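Local coordinates for protein prolyl-tRNA synthetase (Naegleria fowleri, PDB 6UYH) that probably catalyses the ATP-dependent attachment of proline to its cognate tRNA, and is held here with the inhibitor halofuginone and an ATP analogue, at residues Gly13-Lys18 with Tyr26-Thr31; Ser57-Phe62 with Asn143-Val148; Leu199-Ile204 with Val223-Ala228. One frame throughout, in Å; residues are numbered along the deposited sequence. Where two conformers were deposited one is given.

Contact 1 (Gly13-Lys18 with Tyr26-Thr31)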
ATOM      1  N   GLY A  13      21.484  20.009 -13.710  1.00 46.33           N
ATOM      2  CA  GLY A  13      22.339  20.280 -12.570  1.00 42.22           C
ATOM      3  C   GLY A  13      21.643  21.109 -11.517  1.00 40.28           C
ATOM      4  O   GLY A  13      20.651  21.796 -11.783  1.00 33.01           O
ATOM      5  N   ILE A  14      22.170  21.015 -10.300  1.00 37.61           N
ATOM      6  CA  ILE A  14      21.744  21.871  -9.199  1.00 31.11           C
ATOM      7  C   ILE A  14      22.469  23.202  -9.357  1.00 35.06           C
ATOM      8  O   ILE A  14      23.704  23.240  -9.387  1.00 45.16           O
ATOM      9  CB  ILE A  14      22.068  21.224  -7.843  1.00 31.84           C
ATOM     10  CG1 ILE A  14      21.632  19.754  -7.829  1.00 31.85           C
ATOM     11  CG2 ILE A  14      21.425  22.000  -6.707  1.00 31.89           C
ATOM     12  CD1 ILE A  14      20.159  19.545  -8.115  1.00 29.26           C
ATOM     13  N   ASP A  15      21.719  24.293  -9.491  1.00 31.64           N
ATOM     14  CA  ASP A  15      22.275  25.618  -9.737  0.55 37.66           C
ATOM     15  C   ASP A  15      22.342  26.478  -8.484  1.00 33.65           C
ATOM     16  O   ASP A  15      22.759  27.640  -8.568  1.00 36.67           O
ATOM     17  CB  ASP A  15      21.449  26.341 -10.808  0.55 37.86           C
ATOM     18  CG  ASP A  15      21.367  25.564 -12.106  0.55 39.99           C
ATOM     19  OD1 ASP A  15      22.414  25.076 -12.580  0.55 43.29           O
ATOM     20  OD2 ASP A  15      20.250  25.430 -12.643  0.55 40.36           O
ATOM     21  N   VAL A  16      21.912  25.955  -7.338  1.00 32.77           N
ATOM     22  CA  VAL A  16      21.931  26.673  -6.068  1.00 33.23           C
ATOM     23  C   VAL A  16      22.539  25.748  -5.026  1.00 28.17           C
ATOM     24  O   VAL A  16      22.117  24.595  -4.897  1.00 28.82           O
ATOM     25  CB  VAL A  16      20.516  27.116  -5.644  1.00 42.51           C
ATOM     26  CG1 VAL A  16      20.542  27.733  -4.255  1.00 42.87           C
ATOM     27  CG2 VAL A  16      19.948  28.106  -6.651  1.00 43.51           C
ATOM     28  N   LYS A  17      23.511  26.252  -4.270  1.00 28.86           N
ATOM     29  CA  LYS A  17      24.217  25.422  -3.304  1.00 27.24           C
ATOM     30  C   LYS A  17      23.393  25.209  -2.038  1.00 31.02           C
ATOM     31  O   LYS A  17      22.575  26.044  -1.649  1.00 25.95           O
ATOM     32  CB  LYS A  17      25.566  26.048  -2.944  1.00 28.49           C
ATOM     33  CG  LYS A  17      26.557  26.040  -4.105  1.00 34.52           C
ATOM     34  CD  LYS A  17      27.896  26.667  -3.722  1.00 50.90           C
ATOM     35  CE  LYS A  17      28.685  25.780  -2.764  1.00 60.22           C
ATOM     36  NZ  LYS A  17      28.978  24.433  -3.344  1.00 66.60           N
ATOM     37  N   LYS A  18      23.623  24.059  -1.398  1.00 26.44           N
ATOM     38  CA  LYS A  18      22.909  23.722  -0.170  1.00 31.63           C
ATOM     39  C   LYS A  18      23.125  24.792   0.893  1.00 25.01           C
ATOM     40  O   LYS A  18      22.205  25.119   1.651  1.00 24.47           O
ATOM     41  CB  LYS A  18      23.378  22.357   0.330  1.00 28.06           C
ATOM     42  CG  LYS A  18      22.472  21.687   1.356  1.00 25.01           C
ATOM     43  CD  LYS A  18      23.016  20.306   1.723  1.00 23.42           C
ATOM     44  CE  LYS A  18      22.081  19.572   2.653  1.00 24.23           C
ATOM     45  NZ  LYS A  18      22.619  18.210   3.020  1.00 25.17           N
ATOM     46  N   TYR A  26      16.778  22.414  -1.949  1.00 20.62           N
ATOM     47  CA  TYR A  26      15.937  21.248  -1.711  1.00 19.55           C
ATOM     48  C   TYR A  26      14.949  21.048  -2.845  1.00 23.20           C
ATOM     49  O   TYR A  26      14.768  19.926  -3.342  1.00 20.43           O
ATOM     50  CB  TYR A  26      15.193  21.446  -0.388  1.00 18.99           C
ATOM     51  CG  TYR A  26      14.377  20.291   0.133  1.00 22.47           C
ATOM     52  CD1 TYR A  26      14.961  19.058   0.388  1.00 20.09           C
ATOM     53  CD2 TYR A  26      13.024  20.455   0.429  1.00 18.04           C
ATOM     54  CE1 TYR A  26      14.223  18.013   0.903  1.00 20.67           C
ATOM     55  CE2 TYR A  26      12.268  19.409   0.960  1.00 20.41           C
ATOM     56  CZ  TYR A  26      12.875  18.194   1.195  1.00 20.49           C
ATOM     57  OH  TYR A  26      12.145  17.157   1.730  1.00 17.08           O
ATOM     58  N   SER A  27      14.317  22.133  -3.284  1.00 22.56           N
ATOM     59  CA  SER A  27      13.389  22.033  -4.401  1.00 20.94           C
ATOM     60  C   SER A  27      14.085  21.503  -5.648  1.00 22.99           C
ATOM     61  O   SER A  27      13.560  20.611  -6.325  1.00 25.70           O
ATOM     62  CB  SER A  27      12.758  23.396  -4.667  1.00 22.77           C
ATOM     63  OG  SER A  27      11.887  23.324  -5.778  1.00 26.39           O
ATOM     64  N   GLN A  28      15.280  22.016  -5.948  1.00 21.66           N
ATOM     65  CA  GLN A  28      15.986  21.571  -7.144  1.00 21.87           C
ATOM     66  C   GLN A  28      16.408  20.112  -7.026  1.00 26.96           C
ATOM     67  O   GLN A  28      16.300  19.354  -7.995  1.00 25.78           O
ATOM     68  CB  GLN A  28      17.190  22.473  -7.415  1.00 27.68           C
ATOM     69  CG  GLN A  28      16.792  23.876  -7.867  1.00 29.05           C
ATOM     70  CD  GLN A  28      17.928  24.622  -8.536  1.00 33.51           C
ATOM     71  OE1 GLN A  28      18.800  24.018  -9.164  1.00 38.68           O
ATOM     72  NE2 GLN A  28      17.934  25.944  -8.392  1.00 39.32           N
ATOM     73  N   VAL A  29      16.852  19.686  -5.838  1.00 23.80           N
ATOM     74  CA  VAL A  29      17.326  18.311  -5.689  1.00 24.47           C
ATOM     75  C   VAL A  29      16.169  17.317  -5.795  1.00 23.13           C
ATOM     76  O   VAL A  29      16.295  16.275  -6.450  1.00 24.22           O
ATOM     77  CB  VAL A  29      18.107  18.145  -4.369  1.00 25.76           C
ATOM     78  CG1 VAL A  29      18.367  16.668  -4.078  1.00 23.88           C
ATOM     79  CG2 VAL A  29      19.433  18.906  -4.436  1.00 24.50           C
ATOM     80  N   ILE A  30      15.027  17.600  -5.154  1.00 21.28           N
ATOM     81  CA  ILE A  30      13.961  16.598  -5.173  1.00 17.91           C
ATOM     82  C   ILE A  30      13.306  16.503  -6.555  1.00 19.44           C
ATOM     83  O   ILE A  30      12.816  15.433  -6.933  1.00 22.82           O
ATOM     84  CB  ILE A  30      12.910  16.858  -4.078  1.00 20.08           C
ATOM     85  CG1 ILE A  30      12.131  18.147  -4.354  1.00 20.12           C
ATOM     86  CG2 ILE A  30      13.567  16.813  -2.670  1.00 19.13           C
ATOM     87  CD1 ILE A  30      11.200  18.580  -3.203  1.00 19.67           C
ATOM     88  N   THR A  31      13.293  17.596  -7.329  1.00 21.30           N
ATOM     89  CA  THR A  31      12.666  17.549  -8.652  1.00 22.78           C
ATOM     90  C   THR A  31      13.626  17.025  -9.711  1.00 27.00           C
ATOM     91  O   THR A  31      13.254  16.167 -10.523  1.00 27.55           O
ATOM     92  CB  THR A  31      12.138  18.931  -9.072  1.00 22.84           C
ATOM     93  OG1 THR A  31      13.197  19.901  -9.055  1.00 24.41           O
ATOM     94  CG2 THR A  31      10.994  19.380  -8.156  1.00 21.57           C
TER
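The N-terminal tail folds back on the first helix of the chain, and Gln28 carries the polar part of the contact. Gln28 OE1 accepts a hydrogen bond from the backbone N of Asp15 at 3.0 Å. The bond is nearly straight, 177° at the hydrogen, and the donor is tilted 26° from the carbonyl plane of the amide. The Gln28 side chain starts beside its own backbone N (chi1 -70°) and then runs extended, which carries the amide out from the helix to the tail.

The same oxygen also takes a bond from Lys32 NZ. Gln28 NE2 donates to Glu24 OE2, so both ends of the amide are held and its rotation is set. Val16 crosses the glutamine at about a right angle, with CG2 3.4 Å from Gln28 NE2. On the other side of Asp15 in the sequence, Ile14 slides past Gln28. Ile14 CD1 reaches Val29 CG2 at 3.8 Å, the apolar part of the contact.

This is a surface contact. Ile14 also packs on Trp25 of helix 22-32. Farther along the same segment, Lys17 NZ forms a salt bridge with Asp286 OD2. Tyr26 and Ile30 lie against helix 274-283, and Ile30 also against strand 36-38.

Contact 2 (Ser57-Phe62 with Asn143-Val148)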
ATOM      1  N   SER A  57      10.753   0.234   0.318  1.00 20.00           N
ATOM      2  CA  SER A  57      11.856  -0.429   1.006  1.00 20.10           C
ATOM      3  C   SER A  57      11.674  -0.356   2.514  1.00 18.97           C
ATOM      4  O   SER A  57      11.909  -1.337   3.228  1.00 19.72           O
ATOM      5  CB  SER A  57      13.187   0.201   0.603  1.00 20.70           C
ATOM      6  OG  SER A  57      13.518  -0.073  -0.758  1.00 22.53           O
ATOM      7  N   VAL A  58      11.234   0.795   3.002  1.00 17.03           N
ATOM      8  CA  VAL A  58      10.921   0.934   4.420  1.00 17.32           C
ATOM      9  C   VAL A  58       9.802  -0.022   4.803  1.00 19.16           C
ATOM     10  O   VAL A  58       9.887  -0.723   5.820  1.00 21.90           O
ATOM     11  CB  VAL A  58      10.561   2.393   4.740  1.00 19.45           C
ATOM     12  CG1 VAL A  58      10.007   2.510   6.167  1.00 21.89           C
ATOM     13  CG2 VAL A  58      11.805   3.255   4.576  1.00 19.08           C
ATOM     14  N   GLN A  59       8.739  -0.076   3.980  1.00 18.51           N
ATOM     15  CA  GLN A  59       7.610  -0.972   4.241  0.58 22.77           C
ATOM     16  C   GLN A  59       8.079  -2.416   4.362  1.00 24.68           C
ATOM     17  O   GLN A  59       7.693  -3.140   5.286  1.00 21.25           O
ATOM     18  CB  GLN A  59       6.560  -0.863   3.118  0.58 17.58           C
ATOM     19  CG  GLN A  59       5.875   0.507   2.936  0.58 20.87           C
ATOM     20  CD  GLN A  59       4.811   0.544   1.810  0.58 24.14           C
ATOM     21  OE1 GLN A  59       4.979  -0.045   0.725  0.58 25.43           O
ATOM     22  NE2 GLN A  59       3.718   1.258   2.065  0.58 19.96           N
ATOM     23  N   LYS A  60       8.897  -2.858   3.407  1.00 20.16           N
ATOM     24  CA  LYS A  60       9.320  -4.252   3.387  1.00 22.07           C
ATOM     25  C   LYS A  60      10.091  -4.604   4.651  1.00 22.40           C
ATOM     26  O   LYS A  60       9.848  -5.647   5.274  1.00 22.27           O
ATOM     27  CB  LYS A  60      10.171  -4.512   2.143  1.00 25.45           C
ATOM     28  CG  LYS A  60      10.780  -5.902   2.089  1.00 41.93           C
ATOM     29  CD  LYS A  60      11.701  -6.051   0.887  1.00 44.11           C
ATOM     30  CE  LYS A  60      12.262  -7.454   0.802  1.00 51.14           C
ATOM     31  NZ  LYS A  60      12.575  -7.799  -0.606  1.00 59.66           N
ATOM     32  N   PHE A  61      11.033  -3.739   5.035  1.00 21.53           N
ATOM     33  CA  PHE A  61      11.817  -3.956   6.244  1.00 19.38           C
ATOM     34  C   PHE A  61      10.934  -3.934   7.488  1.00 23.45           C
ATOM     35  O   PHE A  61      11.008  -4.836   8.330  1.00 21.42           O
ATOM     36  CB  PHE A  61      12.900  -2.888   6.349  1.00 18.99           C
ATOM     37  CG  PHE A  61      13.655  -2.908   7.652  1.00 21.86           C
ATOM     38  CD1 PHE A  61      14.637  -3.855   7.887  1.00 24.49           C
ATOM     39  CD2 PHE A  61      13.386  -1.969   8.633  1.00 24.44           C
ATOM     40  CE1 PHE A  61      15.354  -3.858   9.087  1.00 24.99           C
ATOM     41  CE2 PHE A  61      14.092  -1.958   9.837  1.00 24.28           C
ATOM     42  CZ  PHE A  61      15.077  -2.911  10.064  1.00 26.45           C
ATOM     43  N   PHE A  62      10.104  -2.896   7.627  1.00 18.93           N
ATOM     44  CA  PHE A  62       9.320  -2.745   8.851  1.00 17.84           C
ATOM     45  C   PHE A  62       8.301  -3.870   8.989  1.00 19.12           C
ATOM     46  O   PHE A  62       8.141  -4.432  10.076  1.00 20.81           O
ATOM     47  CB  PHE A  62       8.634  -1.375   8.867  1.00 17.87           C
ATOM     48  CG  PHE A  62       8.029  -1.005  10.202  1.00 18.15           C
ATOM     49  CD1 PHE A  62       8.833  -0.553  11.239  1.00 21.03           C
ATOM     50  CD2 PHE A  62       6.657  -1.079  10.403  1.00 20.04           C
ATOM     51  CE1 PHE A  62       8.286  -0.202  12.470  1.00 22.20           C
ATOM     52  CE2 PHE A  62       6.095  -0.719  11.634  1.00 18.28           C
ATOM     53  CZ  PHE A  62       6.910  -0.282  12.656  1.00 16.61           C
ATOM     54  N   ASN A 143      -1.667  -3.221  12.345  1.00 17.21           N
ATOM     55  CA  ASN A 143      -0.913  -2.176  11.673  1.00 17.34           C
ATOM     56  C   ASN A 143      -1.574  -1.902  10.331  1.00 16.82           C
ATOM     57  O   ASN A 143      -2.166  -2.803   9.732  1.00 16.36           O
ATOM     58  CB  ASN A 143       0.555  -2.606  11.477  1.00 15.62           C
ATOM     59  CG  ASN A 143       1.344  -1.627  10.651  1.00 16.15           C
ATOM     60  OD1 ASN A 143       1.692  -0.545  11.131  1.00 19.25           O
ATOM     61  ND2 ASN A 143       1.638  -1.993   9.398  1.00 14.69           N
ATOM     62  N   GLN A 144      -1.497  -0.659   9.864  1.00 15.42           N
ATOM     63  CA  GLN A 144      -1.923  -0.414   8.489  1.00 17.98           C
ATOM     64  C   GLN A 144      -1.036   0.634   7.831  1.00 16.68           C
ATOM     65  O   GLN A 144      -0.587   1.582   8.477  1.00 17.72           O
ATOM     66  CB  GLN A 144      -3.407  -0.005   8.402  1.00 19.18           C
ATOM     67  CG  GLN A 144      -3.834   1.130   9.312  1.00 18.62           C
ATOM     68  CD  GLN A 144      -5.309   1.468   9.140  1.00 19.17           C
ATOM     69  OE1 GLN A 144      -6.103   0.616   8.748  1.00 19.54           O
ATOM     70  NE2 GLN A 144      -5.680   2.716   9.439  1.00 18.57           N
ATOM     71  N   TRP A 145      -0.771   0.421   6.536  1.00 16.13           N
ATOM     72  CA  TRP A 145      -0.050   1.353   5.675  1.00 15.48           C
ATOM     73  C   TRP A 145      -1.092   2.141   4.888  1.00 18.55           C
ATOM     74  O   TRP A 145      -1.792   1.568   4.045  1.00 20.60           O
ATOM     75  CB  TRP A 145       0.884   0.594   4.727  1.00 15.10           C
ATOM     76  CG  TRP A 145       1.932  -0.191   5.432  1.00 17.62           C
ATOM     77  CD1 TRP A 145       1.865  -1.501   5.821  1.00 20.04           C
ATOM     78  CD2 TRP A 145       3.221   0.280   5.822  1.00 13.88           C
ATOM     79  NE1 TRP A 145       3.036  -1.869   6.440  1.00 17.72           N
ATOM     80  CE2 TRP A 145       3.880  -0.788   6.469  1.00 16.96           C
ATOM     81  CE3 TRP A 145       3.874   1.513   5.714  1.00 16.26           C
ATOM     82  CZ2 TRP A 145       5.166  -0.668   6.990  1.00 18.63           C
ATOM     83  CZ3 TRP A 145       5.143   1.633   6.220  1.00 17.26           C
ATOM     84  CH2 TRP A 145       5.780   0.549   6.861  1.00 17.69           C
ATOM     85  N   THR A 146      -1.218   3.441   5.173  1.00 20.14           N
ATOM     86  CA  THR A 146      -2.342   4.224   4.669  1.00 25.33           C
ATOM     87  C   THR A 146      -1.900   5.636   4.323  1.00 20.30           C
ATOM     88  O   THR A 146      -0.825   6.103   4.728  1.00 20.24           O
ATOM     89  CB  THR A 146      -3.494   4.343   5.693  1.00 25.31           C
ATOM     90  OG1 THR A 146      -3.076   5.187   6.773  1.00 30.97           O
ATOM     91  CG2 THR A 146      -3.885   3.019   6.273  1.00 21.88           C
ATOM     92  N   ASN A 147      -2.780   6.343   3.610  1.00 15.48           N
ATOM     93  CA  ASN A 147      -2.657   7.790   3.477  1.00 14.95           C
ATOM     94  C   ASN A 147      -3.417   8.506   4.593  1.00 20.03           C
ATOM     95  O   ASN A 147      -4.370   7.984   5.160  1.00 22.14           O
ATOM     96  CB  ASN A 147      -3.125   8.271   2.092  1.00 15.57           C
ATOM     97  CG  ASN A 147      -4.538   7.859   1.753  1.00 25.13           C
ATOM     98  OD1 ASN A 147      -5.103   6.945   2.339  1.00 21.69           O
ATOM     99  ND2 ASN A 147      -5.110   8.532   0.765  1.00 28.80           N
ATOM    100  N   VAL A 148      -2.960   9.714   4.906  0.54 14.99           N
ATOM    101  CA  VAL A 148      -3.470  10.519   6.008  0.54 16.57           C
ATOM    102  C   VAL A 148      -3.667  11.933   5.485  0.54 16.62           C
ATOM    103  O   VAL A 148      -2.874  12.404   4.664  0.54 20.44           O
ATOM    104  CB  VAL A 148      -2.484  10.526   7.200  0.54 19.34           C
ATOM    105  CG1 VAL A 148      -3.166  11.037   8.445  0.54 21.10           C
ATOM    106  CG2 VAL A 148      -1.895   9.135   7.423  0.54 24.31           C
TER
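Segment 57-62 of helix 49-67 runs almost antiparallel to segment 143-148 of strand 140-149, at 169°, with the axes 11.3 Å apart. Trp145 fills much of that gap. Its CG lies beside the backbone N (chi1 -62°), and the indole projects from the strand to the helix.

In the modelled conformer, Gln59 lies over one face of the indole. Gln59 CG sits 3.7 Å from the centroid of the Trp145 six-membered ring, 18° off the normal, a CH-pi contact. The helix backbone is close too, with Gln59 CA 3.5 Å from Trp145 CH2. The Gln59 chain slides past the indole in the opposite direction.

Phe62 meets the tryptophan with its CB at the indole edge. Phe62 CD2 packs 3.7 Å from Trp145 CZ2. The ring planes are nearly perpendicular, but the offset makes the pair neither a stack nor edge-to-face. Asn143 OD1 lies near the plane of the Phe62 ring, at its edge. That oxygen is bonded to Gln168 NE2, and Trp145 NE1 donates to Asp63 OD1, so these two polar atoms have partners.

The side chain of Asn143 is about 8 Å from halofuginone, so this end of the contact is near the inhibitor pocket. Helix 49-67 is consistent with the motif 1 helix of class II synthetases, and strands 140-149 and 164-174 with the antiparallel pair of motif 2, whose loop holds Arg150 and Glu152 of the nucleotide pocket.

Contact 3 (Leu199-Ile204 with Val223-Ala228)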
ATOM      1  N   LEU A 199      18.332   4.278   6.184  1.00 23.51           N
ATOM      2  CA  LEU A 199      18.501   5.646   5.693  1.00 17.60           C
ATOM      3  C   LEU A 199      19.828   6.284   6.082  1.00 20.27           C
ATOM      4  O   LEU A 199      20.102   7.410   5.639  1.00 18.87           O
ATOM      5  CB  LEU A 199      17.345   6.524   6.199  1.00 15.93           C
ATOM      6  CG  LEU A 199      15.944   5.954   5.907  1.00 18.00           C
ATOM      7  CD1 LEU A 199      14.852   6.858   6.460  1.00 18.54           C
ATOM      8  CD2 LEU A 199      15.731   5.707   4.409  1.00 18.31           C
ATOM      9  N   ALA A 200      20.643   5.602   6.895  1.00 18.08           N
ATOM     10  CA  ALA A 200      21.928   6.116   7.379  1.00 18.85           C
ATOM     11  C   ALA A 200      21.774   7.468   8.078  1.00 21.08           C
ATOM     12  O   ALA A 200      22.641   8.336   7.981  1.00 20.12           O
ATOM     13  CB  ALA A 200      22.956   6.196   6.243  1.00 23.60           C
ATOM     14  N   VAL A 201      20.673   7.648   8.798  1.00 19.95           N
ATOM     15  CA  VAL A 201      20.396   8.878   9.542  1.00 19.78           C
ATOM     16  C   VAL A 201      20.484   8.567  11.034  1.00 20.54           C
ATOM     17  O   VAL A 201      19.775   7.677  11.513  1.00 18.87           O
ATOM     18  CB  VAL A 201      19.015   9.460   9.201  1.00 21.10           C
ATOM     19  CG1 VAL A 201      18.670  10.581  10.189  1.00 20.91           C
ATOM     20  CG2 VAL A 201      18.979   9.982   7.762  1.00 22.12           C
ATOM     21  N   PRO A 202      21.297   9.284  11.803  1.00 19.62           N
ATOM     22  CA  PRO A 202      21.381   9.012  13.242  1.00 20.42           C
ATOM     23  C   PRO A 202      20.204   9.619  13.987  1.00 18.57           C
ATOM     24  O   PRO A 202      19.626  10.625  13.568  1.00 21.57           O
ATOM     25  CB  PRO A 202      22.700   9.686  13.645  1.00 25.31           C
ATOM     26  CG  PRO A 202      22.793  10.862  12.714  1.00 18.78           C
ATOM     27  CD  PRO A 202      22.222  10.352  11.388  1.00 18.45           C
ATOM     28  N   VAL A 203      19.850   8.992  15.117  1.00 21.67           N
ATOM     29  CA  VAL A 203      18.687   9.416  15.889  1.00 19.84           C
ATOM     30  C   VAL A 203      19.070   9.553  17.352  1.00 19.89           C
ATOM     31  O   VAL A 203      20.080   9.017  17.815  1.00 23.04           O
ATOM     32  CB  VAL A 203      17.477   8.450  15.777  1.00 20.28           C
ATOM     33  CG1 VAL A 203      17.077   8.202  14.331  1.00 21.82           C
ATOM     34  CG2 VAL A 203      17.759   7.150  16.495  1.00 22.46           C
ATOM     35  N   ILE A 204      18.226  10.279  18.081  1.00 19.83           N
ATOM     36  CA  ILE A 204      18.289  10.364  19.536  1.00 21.73           C
ATOM     37  C   ILE A 204      16.929   9.951  20.072  1.00 22.28           C
ATOM     38  O   ILE A 204      15.910  10.551  19.706  1.00 21.96           O
ATOM     39  CB  ILE A 204      18.640  11.776  20.022  1.00 24.29           C
ATOM     40  CG1 ILE A 204      20.013  12.200  19.503  1.00 28.72           C
ATOM     41  CG2 ILE A 204      18.629  11.803  21.547  1.00 23.47           C
ATOM     42  CD1 ILE A 204      20.300  13.668  19.730  1.00 39.67           C
ATOM     43  N   VAL A 223      11.911   9.419  18.133  1.00 18.91           N
ATOM     44  CA  VAL A 223      13.277   9.458  17.614  1.00 19.76           C
ATOM     45  C   VAL A 223      13.476  10.827  16.974  1.00 20.02           C
ATOM     46  O   VAL A 223      12.774  11.189  16.021  1.00 22.89           O
ATOM     47  CB  VAL A 223      13.571   8.318  16.623  1.00 18.17           C
ATOM     48  CG1 VAL A 223      13.781   7.006  17.384  1.00 18.11           C
ATOM     49  CG2 VAL A 223      12.439   8.152  15.591  1.00 20.59           C
ATOM     50  N   GLU A 224      14.398  11.603  17.526  1.00 19.54           N
ATOM     51  CA  GLU A 224      14.717  12.921  16.991  1.00 20.66           C
ATOM     52  C   GLU A 224      15.844  12.814  15.978  1.00 18.42           C
ATOM     53  O   GLU A 224      16.798  12.057  16.178  1.00 21.13           O
ATOM     54  CB  GLU A 224      15.122  13.872  18.111  1.00 21.55           C
ATOM     55  CG  GLU A 224      13.973  14.184  19.061  1.00 33.02           C
ATOM     56  CD  GLU A 224      12.837  14.896  18.359  1.00 28.08           C
ATOM     57  OE1 GLU A 224      13.080  16.005  17.828  1.00 26.20           O
ATOM     58  OE2 GLU A 224      11.717  14.339  18.314  1.00 25.90           O
ATOM     59  N   THR A 225      15.720  13.569  14.886  1.00 20.60           N
ATOM     60  CA  THR A 225      16.750  13.666  13.859  1.00 20.84           C
ATOM     61  C   THR A 225      17.138  15.127  13.707  1.00 20.46           C
ATOM     62  O   THR A 225      16.472  16.025  14.234  1.00 21.65           O
ATOM     63  CB  THR A 225      16.282  13.098  12.511  1.00 21.01           C
ATOM     64  OG1 THR A 225      15.176  13.862  12.028  1.00 22.43           O
ATOM     65  CG2 THR A 225      15.851  11.620  12.642  1.00 19.81           C
ATOM     66  N   PHE A 226      18.235  15.369  12.990  1.00 19.11           N
ATOM     67  CA  PHE A 226      18.845  16.694  12.988  1.00 23.33           C
ATOM     68  C   PHE A 226      19.278  17.098  11.588  1.00 24.89           C
ATOM     69  O   PHE A 226      19.971  16.339  10.904  1.00 23.80           O
ATOM     70  CB  PHE A 226      20.053  16.731  13.925  1.00 24.20           C
ATOM     71  CG  PHE A 226      20.745  18.063  13.978  1.00 26.77           C
ATOM     72  CD1 PHE A 226      20.100  19.183  14.501  1.00 23.45           C
ATOM     73  CD2 PHE A 226      22.056  18.194  13.538  1.00 29.14           C
ATOM     74  CE1 PHE A 226      20.759  20.420  14.573  1.00 27.38           C
ATOM     75  CE2 PHE A 226      22.720  19.432  13.621  1.00 28.73           C
ATOM     76  CZ  PHE A 226      22.056  20.537  14.140  1.00 26.51           C
ATOM     77  N   ILE A 227      18.899  18.310  11.185  1.00 21.99           N
ATOM     78  CA  ILE A 227      19.281  18.861   9.887  1.00 23.88           C
ATOM     79  C   ILE A 227      20.399  19.871  10.138  1.00 18.30           C
ATOM     80  O   ILE A 227      20.150  20.992  10.578  1.00 22.09           O
ATOM     81  CB  ILE A 227      18.090  19.500   9.166  1.00 20.12           C
ATOM     82  CG1 ILE A 227      16.890  18.535   9.159  1.00 20.02           C
ATOM     83  CG2 ILE A 227      18.489  19.907   7.722  1.00 20.70           C
ATOM     84  CD1 ILE A 227      17.173  17.132   8.593  1.00 22.13           C
ATOM     85  N   ALA A 228      21.638  19.486   9.812  1.00 19.35           N
ATOM     86  CA  ALA A 228      22.794  20.323  10.134  1.00 24.32           C
ATOM     87  C   ALA A 228      22.807  21.640   9.362  1.00 25.04           C
ATOM     88  O   ALA A 228      23.313  22.644   9.876  1.00 27.35           O
ATOM     89  CB  ALA A 228      24.090  19.554   9.865  1.00 28.47           C
TER
HETATM   90  O   HOH W   1      19.841  13.095  12.288  1.00 28.78           O
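Ile204 and Glu224 form an antiparallel hydrogen-bonded pair. Ile204 N donates to Glu224 O at 3.0 Å, in the carbonyl plane. Glu224 N donates to Ile204 O at 2.9 Å and is the straighter of the two, 174° at the hydrogen. Both oxygens also receive a CA-H...O contact: Val203 CA points its hydrogen at Glu224 O, and Val223 CA does so at Ile204 O.

Farther back along segment 199-204 the chains move apart and a water takes over. It donates to Pro202 O at 2.8 Å and accepts from Phe226 N at 2.9 Å. It thus satisfies a carbonyl and an amide that do not pair directly.

Other polar groups are met outside the two segments. Val203 N is bonded to Glu196 OE2, and Leu199 O to His283 NE2. Backbone bonds join Val201 with Tyr195, Val223 with Gly236 and Thr225 with Val234. The Glu224 chain bends at chi2 (-63°), which turns the carboxylate away from segment 199-204. There OE1 takes a bond from Gln235 NE2, a residue of the ATP-analogue pocket, while OE2 is bonded to Thr222 OG1. Thr225 OG1 is bonded to Val234 O.

With OG1 placed between the backbone N and the carbonyl carbon (chi1 63°), Thr225 has CG2 on the side of the contact. Thr225 CG2 touches Val201 CG1 at 3.9 Å and Val203 CG1 at 4.0 Å. Val203 also packs on Val223, CB to CB 4.0 Å, and the two valines meet at an oblique angle.

Strand 219-227 lies between strands 204-207 and 232-243. Val201, Val203 and Val223 pack on helix 177-198, and Thr225 touches Val278 of helix 274-283. Pro202 packs on helix 391-415.

From the N terminus the contacts come in series, and none nests in or crosses another. Contact 1 closes a short loop that runs into the start of helix 22-32, joining the tail to that helix at the surface. Contact 2 spans 80 intervening residues and ties helix 49-67 to strand 140-149. Contact 3 closes a shorter loop of 18 residues: after helix 177-198 the chain forms strand 204-207 and returns as the antiparallel strand 219-227. Contacts 2 and 3 both belong to the catalytic core, with centres about 20 Å apart, and helix 177-198 touches residues of both. Helix 274-283 similarly packs against segments of contacts 1 and 3, whose nearest atoms are about 6 Å apart.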